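Cellulase (Bacillus sp. BG-CS10, PDB 5E09) probably hydrolyses internal beta-1,4-glucosidic bonds of cellulose with a family 5 TIM-barrel domain that is followed by an immunoglobulin-like X2 module and a family 46 carbohydrate-binding module. Local coordinates at residues Val267-Thr281 with Asp304-Leu316. Residues are numbered along the deposited sequence; the frame is centred on the assembly and turned at random.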
ATOM      1  N   VAL A 267       7.912   5.390  17.277  1.00 38.77           N
ATOM      2  CA  VAL A 267       7.543   4.357  16.326  1.00 47.03           C
ATOM      3  C   VAL A 267       7.696   4.831  14.879  1.00 45.43           C
ATOM      4  O   VAL A 267       7.323   5.954  14.535  1.00 44.07           O
ATOM      5  CB  VAL A 267       6.091   3.887  16.559  1.00 55.75           C
ATOM      6  CG1 VAL A 267       5.691   2.819  15.539  1.00 38.14           C
ATOM      7  CG2 VAL A 267       5.926   3.370  17.979  1.00 43.43           C
ATOM      8  N   VAL A 268       8.279   3.969  14.051  1.00 41.69           N
ATOM      9  CA  VAL A 268       8.286   4.153  12.610  1.00 39.75           C
ATOM     10  C   VAL A 268       7.435   3.078  11.925  1.00 37.88           C
ATOM     11  O   VAL A 268       7.700   1.868  12.031  1.00 36.52           O
ATOM     12  CB  VAL A 268       9.712   4.119  12.028  1.00 35.36           C
ATOM     13  CG1 VAL A 268       9.657   4.137  10.504  1.00 36.00           C
ATOM     14  CG2 VAL A 268      10.537   5.298  12.545  1.00 36.08           C
ATOM     15  N   LEU A 269       6.388   3.537  11.250  1.00 31.84           N
ATOM     16  CA  LEU A 269       5.639   2.703  10.329  1.00 35.15           C
ATOM     17  C   LEU A 269       6.493   2.541   9.073  1.00 30.83           C
ATOM     18  O   LEU A 269       6.340   3.283   8.109  1.00 36.02           O
ATOM     19  CB  LEU A 269       4.278   3.330  10.008  1.00 27.31           C
ATOM     20  CG  LEU A 269       3.325   2.499   9.152  1.00 33.31           C
ATOM     21  CD1 LEU A 269       3.090   1.142   9.794  1.00 36.13           C
ATOM     22  CD2 LEU A 269       2.010   3.230   8.972  1.00 31.18           C
ATOM     23  N   GLY A 270       7.410   1.582   9.100  1.00 32.03           N
ATOM     24  CA  GLY A 270       8.438   1.478   8.077  1.00 35.96           C
ATOM     25  C   GLY A 270       7.939   1.190   6.675  1.00 42.46           C
ATOM     26  O   GLY A 270       8.620   1.490   5.691  1.00 39.95           O
ATOM     27  N   GLU A 271       6.760   0.584   6.584  1.00 27.11           N
ATOM     28  CA  GLU A 271       6.084   0.382   5.312  1.00 31.11           C
ATOM     29  C   GLU A 271       4.591   0.545   5.494  1.00 36.29           C
ATOM     30  O   GLU A 271       4.018   0.039   6.465  1.00 38.06           O
ATOM     31  CB  GLU A 271       6.364  -1.009   4.731  1.00 35.76           C
ATOM     32  CG  GLU A 271       7.812  -1.306   4.423  1.00 39.06           C
ATOM     33  CD  GLU A 271       7.992  -2.664   3.785  1.00 47.04           C
ATOM     34  OE1 GLU A 271       6.971  -3.254   3.368  1.00 44.94           O
ATOM     35  OE2 GLU A 271       9.146  -3.145   3.706  1.00 41.83           O
ATOM     36  N   PHE A 272       3.956   1.254   4.570  1.00 39.52           N
ATOM     37  CA  PHE A 272       2.507   1.198   4.482  1.00 36.81           C
ATOM     38  C   PHE A 272       2.075   1.332   3.029  1.00 36.85           C
ATOM     39  O   PHE A 272       2.857   1.733   2.169  1.00 36.15           O
ATOM     40  CB  PHE A 272       1.847   2.264   5.371  1.00 37.43           C
ATOM     41  CG  PHE A 272       1.955   3.665   4.845  1.00 39.48           C
ATOM     42  CD1 PHE A 272       3.087   4.429   5.088  1.00 35.89           C
ATOM     43  CD2 PHE A 272       0.910   4.233   4.135  1.00 36.08           C
ATOM     44  CE1 PHE A 272       3.181   5.723   4.618  1.00 38.98           C
ATOM     45  CE2 PHE A 272       0.999   5.532   3.659  1.00 39.54           C
ATOM     46  CZ  PHE A 272       2.136   6.277   3.901  1.00 33.26           C
ATOM     47  N   GLY A 273       0.829   0.952   2.772  1.00 38.92           N
ATOM     48  CA  GLY A 273       0.259   0.945   1.442  1.00 30.11           C
ATOM     49  C   GLY A 273      -0.999   0.105   1.520  1.00 40.78           C
ATOM     50  O   GLY A 273      -1.568  -0.071   2.596  1.00 37.22           O
ATOM     51  N   LEU A 274      -1.445  -0.408   0.385  1.00 35.18           N
ATOM     52  CA  LEU A 274      -2.519  -1.389   0.383  1.00 46.26           C
ATOM     53  C   LEU A 274      -1.999  -2.647  -0.301  1.00 36.45           C
ATOM     54  O   LEU A 274      -1.356  -2.567  -1.342  1.00 41.71           O
ATOM     55  CB  LEU A 274      -3.766  -0.845  -0.320  1.00 35.40           C
ATOM     56  CG  LEU A 274      -4.548   0.226   0.444  1.00 40.63           C
ATOM     57  CD1 LEU A 274      -5.567   0.890  -0.466  1.00 30.93           C
ATOM     58  CD2 LEU A 274      -5.238  -0.384   1.663  1.00 34.05           C
ATOM     59  N   LEU A 275      -2.263  -3.800   0.307  1.00 43.92           N
ATOM     60  CA  LEU A 275      -1.744  -5.076  -0.174  1.00 42.24           C
ATOM     61  C   LEU A 275      -2.063  -5.308  -1.648  1.00 52.07           C
ATOM     62  O   LEU A 275      -1.198  -5.735  -2.423  1.00 44.68           O
ATOM     63  CB  LEU A 275      -2.313  -6.218   0.664  1.00 45.24           C
ATOM     64  CG  LEU A 275      -1.397  -7.418   0.877  1.00 53.87           C
ATOM     65  CD1 LEU A 275      -0.178  -6.982   1.666  1.00 40.77           C
ATOM     66  CD2 LEU A 275      -2.137  -8.537   1.590  1.00 48.31           C
ATOM     67  N   GLY A 276      -3.302  -5.002  -2.031  1.00 44.01           N
ATOM     68  CA  GLY A 276      -3.750  -5.165  -3.403  1.00 38.00           C
ATOM     69  C   GLY A 276      -2.879  -4.487  -4.447  1.00 44.31           C
ATOM     70  O   GLY A 276      -2.871  -4.901  -5.610  1.00 41.41           O
ATOM     71  N   PHE A 277      -2.139  -3.456  -4.039  1.00 35.58           N
ATOM     72  CA  PHE A 277      -1.237  -2.754  -4.951  1.00 38.03           C
ATOM     73  C   PHE A 277      -0.186  -3.687  -5.556  1.00 43.01           C
ATOM     74  O   PHE A 277       0.376  -3.386  -6.610  1.00 46.70           O
ATOM     75  CB  PHE A 277      -0.536  -1.591  -4.243  1.00 40.79           C
ATOM     76  CG  PHE A 277      -1.426  -0.402  -3.990  1.00 44.07           C
ATOM     77  CD1 PHE A 277      -2.731  -0.375  -4.459  1.00 35.06           C
ATOM     78  CD2 PHE A 277      -0.950   0.693  -3.287  1.00 38.60           C
ATOM     79  CE1 PHE A 277      -3.546   0.719  -4.226  1.00 43.14           C
ATOM     80  CE2 PHE A 277      -1.762   1.792  -3.050  1.00 46.54           C
ATOM     81  CZ  PHE A 277      -3.063   1.804  -3.522  1.00 35.75           C
ATOM     82  N   ASP A 278       0.088  -4.809  -4.896  1.00 39.24           N
ATOM     83  CA  ASP A 278       1.024  -5.785  -5.453  1.00 52.91           C
ATOM     84  C   ASP A 278       0.491  -6.338  -6.778  1.00 50.18           C
ATOM     85  O   ASP A 278       1.243  -6.547  -7.730  1.00 49.69           O
ATOM     86  CB  ASP A 278       1.290  -6.909  -4.455  1.00 52.04           C
ATOM     87  CG  ASP A 278       2.223  -6.476  -3.337  1.00 70.51           C
ATOM     88  OD1 ASP A 278       2.973  -5.495  -3.537  1.00 56.75           O
ATOM     89  OD2 ASP A 278       2.206  -7.112  -2.260  1.00 70.91           O
ATOM     90  N   THR A 279      -0.816  -6.552  -6.840  1.00 42.87           N
ATOM     91  CA  THR A 279      -1.473  -6.804  -8.111  1.00 47.13           C
ATOM     92  C   THR A 279      -1.434  -5.523  -8.939  1.00 44.70           C
ATOM     93  O   THR A 279      -0.718  -5.432  -9.934  1.00 51.51           O
ATOM     94  CB  THR A 279      -2.935  -7.263  -7.918  1.00 50.40           C
ATOM     95  OG1 THR A 279      -2.976  -8.384  -7.026  1.00 53.41           O
ATOM     96  CG2 THR A 279      -3.560  -7.650  -9.251  1.00 43.30           C
ATOM     97  N   SER A 280      -2.188  -4.520  -8.503  1.00 50.76           N
ATOM     98  CA  SER A 280      -2.269  -3.260  -9.229  1.00 41.24           C
ATOM     99  C   SER A 280      -2.929  -2.167  -8.403  1.00 42.33           C
ATOM    100  O   SER A 280      -3.697  -2.434  -7.481  1.00 48.54           O
ATOM    101  CB  SER A 280      -3.045  -3.443 -10.539  1.00 47.19           C
ATOM    102  OG  SER A 280      -3.369  -2.190 -11.116  1.00 42.81           O
ATOM    103  N   THR A 281      -2.632  -0.927  -8.757  1.00 41.96           N
ATOM    104  CA  THR A 281      -3.286   0.223  -8.155  1.00 49.71           C
ATOM    105  C   THR A 281      -4.788   0.229  -8.483  1.00 46.96           C
ATOM    106  O   THR A 281      -5.605   0.692  -7.687  1.00 37.31           O
ATOM    107  CB  THR A 281      -2.591   1.524  -8.623  1.00 43.82           C
ATOM    108  OG1 THR A 281      -2.660   1.601 -10.055  1.00 48.51           O
ATOM    109  CG2 THR A 281      -1.146   1.592  -8.171  1.00 58.39           C
ATOM    110  N   ASP A 304       1.508  10.472  16.599  1.00 45.85           N
ATOM    111  CA  ASP A 304       2.946  10.715  16.402  1.00 40.13           C
ATOM    112  C   ASP A 304       3.711   9.539  15.791  1.00 47.50           C
ATOM    113  O   ASP A 304       4.866   9.285  16.147  1.00 37.46           O
ATOM    114  CB  ASP A 304       3.610  11.095  17.727  1.00 57.45           C
ATOM    115  CG  ASP A 304       3.061  12.383  18.308  1.00 56.78           C
ATOM    116  OD1 ASP A 304       2.599  13.245  17.528  1.00 56.49           O
ATOM    117  OD2 ASP A 304       3.088  12.525  19.550  1.00 62.26           O
ATOM    118  N   VAL A 305       3.073   8.826  14.871  1.00 41.06           N
ATOM    119  CA  VAL A 305       3.755   7.756  14.157  1.00 42.15           C
ATOM    120  C   VAL A 305       4.374   8.284  12.873  1.00 36.35           C
ATOM    121  O   VAL A 305       3.660   8.708  11.967  1.00 40.60           O
ATOM    122  CB  VAL A 305       2.806   6.593  13.811  1.00 39.11           C
ATOM    123  CG1 VAL A 305       3.555   5.515  13.026  1.00 33.25           C
ATOM    124  CG2 VAL A 305       2.191   6.010  15.074  1.00 31.24           C
ATOM    125  N   THR A 306       5.701   8.267  12.800  1.00 35.63           N
ATOM    126  CA  THR A 306       6.389   8.611  11.567  1.00 30.41           C
ATOM    127  C   THR A 306       6.158   7.484  10.564  1.00 36.96           C
ATOM    128  O   THR A 306       6.360   6.319  10.890  1.00 35.94           O
ATOM    129  CB  THR A 306       7.890   8.832  11.802  1.00 35.38           C
ATOM    130  OG1 THR A 306       8.089  10.111  12.421  1.00 43.12           O
ATOM    131  CG2 THR A 306       8.658   8.793  10.494  1.00 28.97           C
ATOM    132  N   HIS A 307       5.713   7.822   9.357  1.00 32.48           N
ATOM    133  CA  HIS A 307       5.352   6.803   8.375  1.00 35.04           C
ATOM    134  C   HIS A 307       6.188   6.889   7.102  1.00 31.39           C
ATOM    135  O   HIS A 307       6.684   7.959   6.739  1.00 36.44           O
ATOM    136  CB  HIS A 307       3.868   6.912   8.030  1.00 41.39           C
ATOM    137  CG  HIS A 307       3.460   8.276   7.566  1.00 46.87           C
ATOM    138  ND1 HIS A 307       3.815   8.776   6.330  1.00 36.35           N
ATOM    139  CD2 HIS A 307       2.746   9.247   8.178  1.00 39.40           C
ATOM    140  CE1 HIS A 307       3.328   9.998   6.203  1.00 49.73           C
ATOM    141  NE2 HIS A 307       2.677  10.310   7.310  1.00 34.38           N
HETATM  142  N   MSE A 308       6.330   5.753   6.426  1.00 30.23           N
HETATM  143  CA  MSE A 308       7.161   5.641   5.226  1.00 38.49           C
HETATM  144  C   MSE A 308       6.480   4.804   4.137  1.00 41.36           C
HETATM  145  O   MSE A 308       6.324   3.589   4.281  1.00 39.67           O
HETATM  146  CB  MSE A 308       8.519   5.027   5.577  1.00 34.95           C
HETATM  147  CG  MSE A 308       9.188   5.662   6.785  1.00 32.55           C
HETATM  148 SE   MSE A 308      10.989   5.022   7.045  0.61 43.18          SE
HETATM  149  CE  MSE A 308      11.906   6.164   5.757  1.00 33.23           C
ATOM    150  N   LEU A 309       6.092   5.459   3.047  1.00 36.42           N
ATOM    151  CA  LEU A 309       5.303   4.836   1.989  1.00 33.89           C
ATOM    152  C   LEU A 309       6.088   3.779   1.220  1.00 38.84           C
ATOM    153  O   LEU A 309       7.232   4.008   0.827  1.00 35.67           O
ATOM    154  CB  LEU A 309       4.798   5.913   1.023  1.00 40.47           C
ATOM    155  CG  LEU A 309       4.104   5.483  -0.271  1.00 40.29           C
ATOM    156  CD1 LEU A 309       2.698   4.978   0.014  1.00 35.69           C
ATOM    157  CD2 LEU A 309       4.090   6.630  -1.276  1.00 31.99           C
ATOM    158  N   TRP A 310       5.471   2.623   1.004  1.00 32.07           N
ATOM    159  CA  TRP A 310       6.100   1.586   0.196  1.00 39.67           C
ATOM    160  C   TRP A 310       5.902   1.894  -1.284  1.00 39.29           C
ATOM    161  O   TRP A 310       4.769   1.976  -1.759  1.00 38.77           O
ATOM    162  CB  TRP A 310       5.534   0.199   0.523  1.00 38.68           C
ATOM    163  CG  TRP A 310       6.098  -0.871  -0.367  1.00 41.97           C
ATOM    164  CD1 TRP A 310       5.452  -1.528  -1.380  1.00 38.16           C
ATOM    165  CD2 TRP A 310       7.428  -1.385  -0.349  1.00 31.48           C
ATOM    166  NE1 TRP A 310       6.296  -2.425  -1.981  1.00 42.08           N
ATOM    167  CE2 TRP A 310       7.530  -2.356  -1.362  1.00 35.63           C
ATOM    168  CE3 TRP A 310       8.558  -1.129   0.444  1.00 37.18           C
ATOM    169  CZ2 TRP A 310       8.695  -3.072  -1.619  1.00 33.36           C
ATOM    170  CZ3 TRP A 310       9.724  -1.837   0.191  1.00 38.20           C
ATOM    171  CH2 TRP A 310       9.783  -2.796  -0.834  1.00 34.41           C
ATOM    172  N   ASP A 311       7.005   2.069  -2.004  1.00 38.34           N
ATOM    173  CA  ASP A 311       6.954   2.403  -3.425  1.00 35.11           C
ATOM    174  C   ASP A 311       7.868   1.479  -4.217  1.00 34.19           C
ATOM    175  O   ASP A 311       9.075   1.691  -4.255  1.00 37.18           O
ATOM    176  CB  ASP A 311       7.356   3.864  -3.640  1.00 37.69           C
ATOM    177  CG  ASP A 311       7.020   4.380  -5.044  1.00 54.30           C
ATOM    178  OD1 ASP A 311       6.859   3.566  -5.986  1.00 38.36           O
ATOM    179  OD2 ASP A 311       6.922   5.622  -5.196  1.00 40.23           O
ATOM    180  N   ASN A 312       7.289   0.462  -4.853  1.00 39.65           N
ATOM    181  CA  ASN A 312       8.073  -0.539  -5.577  1.00 42.73           C
ATOM    182  C   ASN A 312       8.386  -0.111  -7.008  1.00 48.07           C
ATOM    183  O   ASN A 312       8.920  -0.894  -7.796  1.00 37.83           O
ATOM    184  CB  ASN A 312       7.344  -1.893  -5.588  1.00 38.79           C
ATOM    185  CG  ASN A 312       5.983  -1.841  -6.289  1.00 46.77           C
ATOM    186  OD1 ASN A 312       5.693  -0.926  -7.063  1.00 46.76           O
ATOM    187  ND2 ASN A 312       5.148  -2.841  -6.022  1.00 36.77           N
ATOM    188  N   GLY A 313       8.032   1.130  -7.335  1.00 45.63           N
ATOM    189  CA  GLY A 313       8.160   1.639  -8.688  1.00 41.24           C
ATOM    190  C   GLY A 313       6.825   2.066  -9.278  1.00 48.77           C
ATOM    191  O   GLY A 313       6.779   2.687 -10.342  1.00 45.67           O
ATOM    192  N   GLN A 314       5.740   1.748  -8.576  1.00 40.82           N
ATOM    193  CA  GLN A 314       4.390   1.943  -9.100  1.00 33.96           C
ATOM    194  C   GLN A 314       3.745   3.277  -8.723  1.00 40.46           C
ATOM    195  O   GLN A 314       2.659   3.592  -9.206  1.00 40.65           O
ATOM    196  CB  GLN A 314       3.477   0.807  -8.624  1.00 39.79           C
ATOM    197  CG  GLN A 314       3.030   0.925  -7.174  1.00 38.33           C
ATOM    198  CD  GLN A 314       2.266  -0.302  -6.686  1.00 44.30           C
ATOM    199  OE1 GLN A 314       2.402  -0.713  -5.532  1.00 45.87           O
ATOM    200  NE2 GLN A 314       1.458  -0.888  -7.563  1.00 43.57           N
ATOM    201  N   HIS A 315       4.389   4.059  -7.861  1.00 40.75           N
ATOM    202  CA  HIS A 315       3.816   5.347  -7.470  1.00 38.64           C
ATOM    203  C   HIS A 315       4.545   6.513  -8.124  1.00 43.99           C
ATOM    204  O   HIS A 315       3.934   7.308  -8.835  1.00 46.49           O
ATOM    205  CB  HIS A 315       3.815   5.503  -5.949  1.00 34.35           C
ATOM    206  CG  HIS A 315       2.915   4.540  -5.249  1.00 45.61           C
ATOM    207  ND1 HIS A 315       1.638   4.245  -5.700  1.00 42.22           N
ATOM    208  CD2 HIS A 315       3.094   3.783  -4.141  1.00 43.42           C
ATOM    209  CE1 HIS A 315       1.081   3.367  -4.897  1.00 46.87           C
ATOM    210  NE2 HIS A 315       1.948   3.063  -3.937  1.00 44.14           N
ATOM    211  N   LEU A 316       5.844   6.631  -7.870  1.00 43.40           N
ATOM    212  CA  LEU A 316       6.653   7.603  -8.589  1.00 46.03           C
ATOM    213  C   LEU A 316       7.155   6.972  -9.879  1.00 42.84           C
ATOM    214  O   LEU A 316       7.796   5.923  -9.850  1.00 47.50           O
ATOM    215  CB  LEU A 316       7.833   8.083  -7.744  1.00 43.22           C
ATOM    216  CG  LEU A 316       8.711   9.162  -8.392  1.00 55.54           C
ATOM    217  CD1 LEU A 316       8.031  10.523  -8.349  1.00 39.35           C
ATOM    218  CD2 LEU A 316      10.070   9.228  -7.731  1.00 43.10           C
TER
HETATM  219  O   HOH W   1       6.133   7.616  18.423  1.00 40.80           O
HETATM  220  O   HOH W   2       2.585  -2.817  -3.538  1.00 47.25           O
HETATM  221  O   HOH W   3       3.101  -4.133  -8.324  1.00 48.19           O
HETATM  222  O   HOH W   4       5.806  -5.196  -3.863  1.00 53.24           O
HETATM  223  O   HOH W   5      -0.060  -0.380 -10.235  1.00 46.20           O
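Glu-271 and Trp-310 run alongside each other and point the same way, the carboxylate lying over one face of the indole, offset toward its rim, with planes 23° apart and Glu-271 CD 3.7 Å from Trp-310 CE3. The carboxylate is also held by a salt bridge from OE2 to Arg-59 and a hydrogen bond between OE1 and the Tyr-226 hydroxyl. In GH5 enzymes the glutamate near the C-terminal end of the seventh barrel strand is the nucleophile, a role Glu-271 probably fills. Trp-310 N is hydrogen-bonded to Phe-272 O at 3.0 Å, nearly straight at 168°. On the helix-facing side, Phe-272, with CG between backbone N and carbonyl carbon (chi1 74°), turns the CD1-CE1 edge of its ring against the backbone of Met-308 and Leu-309; CE1 comes 3.6 Å from His-307 ND1, and Leu-309 CD1 lies over one face. Gln-314 NE2 hydrogen-bonds to Phe-277 O (2.9 Å), while a water joins its OE1 to Asp-278 OD1. Asp-311 shapes this loop, OD1 taking the N-H groups of Gly-313 and His-315 from opposite faces of its plane. Parallel strands 267-272 and 306-311 pair through Leu-269 N to Thr-306 O (2.8 Å) and Met-308 N to Leu-269 O (3.0 Å). They are the last two of the eight barrel strands, linked by helix 286-302, whose Leu-300 and Phe-293 cover Leu-269, His-307 and Phe-272; strand 219-225 flanks 267-272.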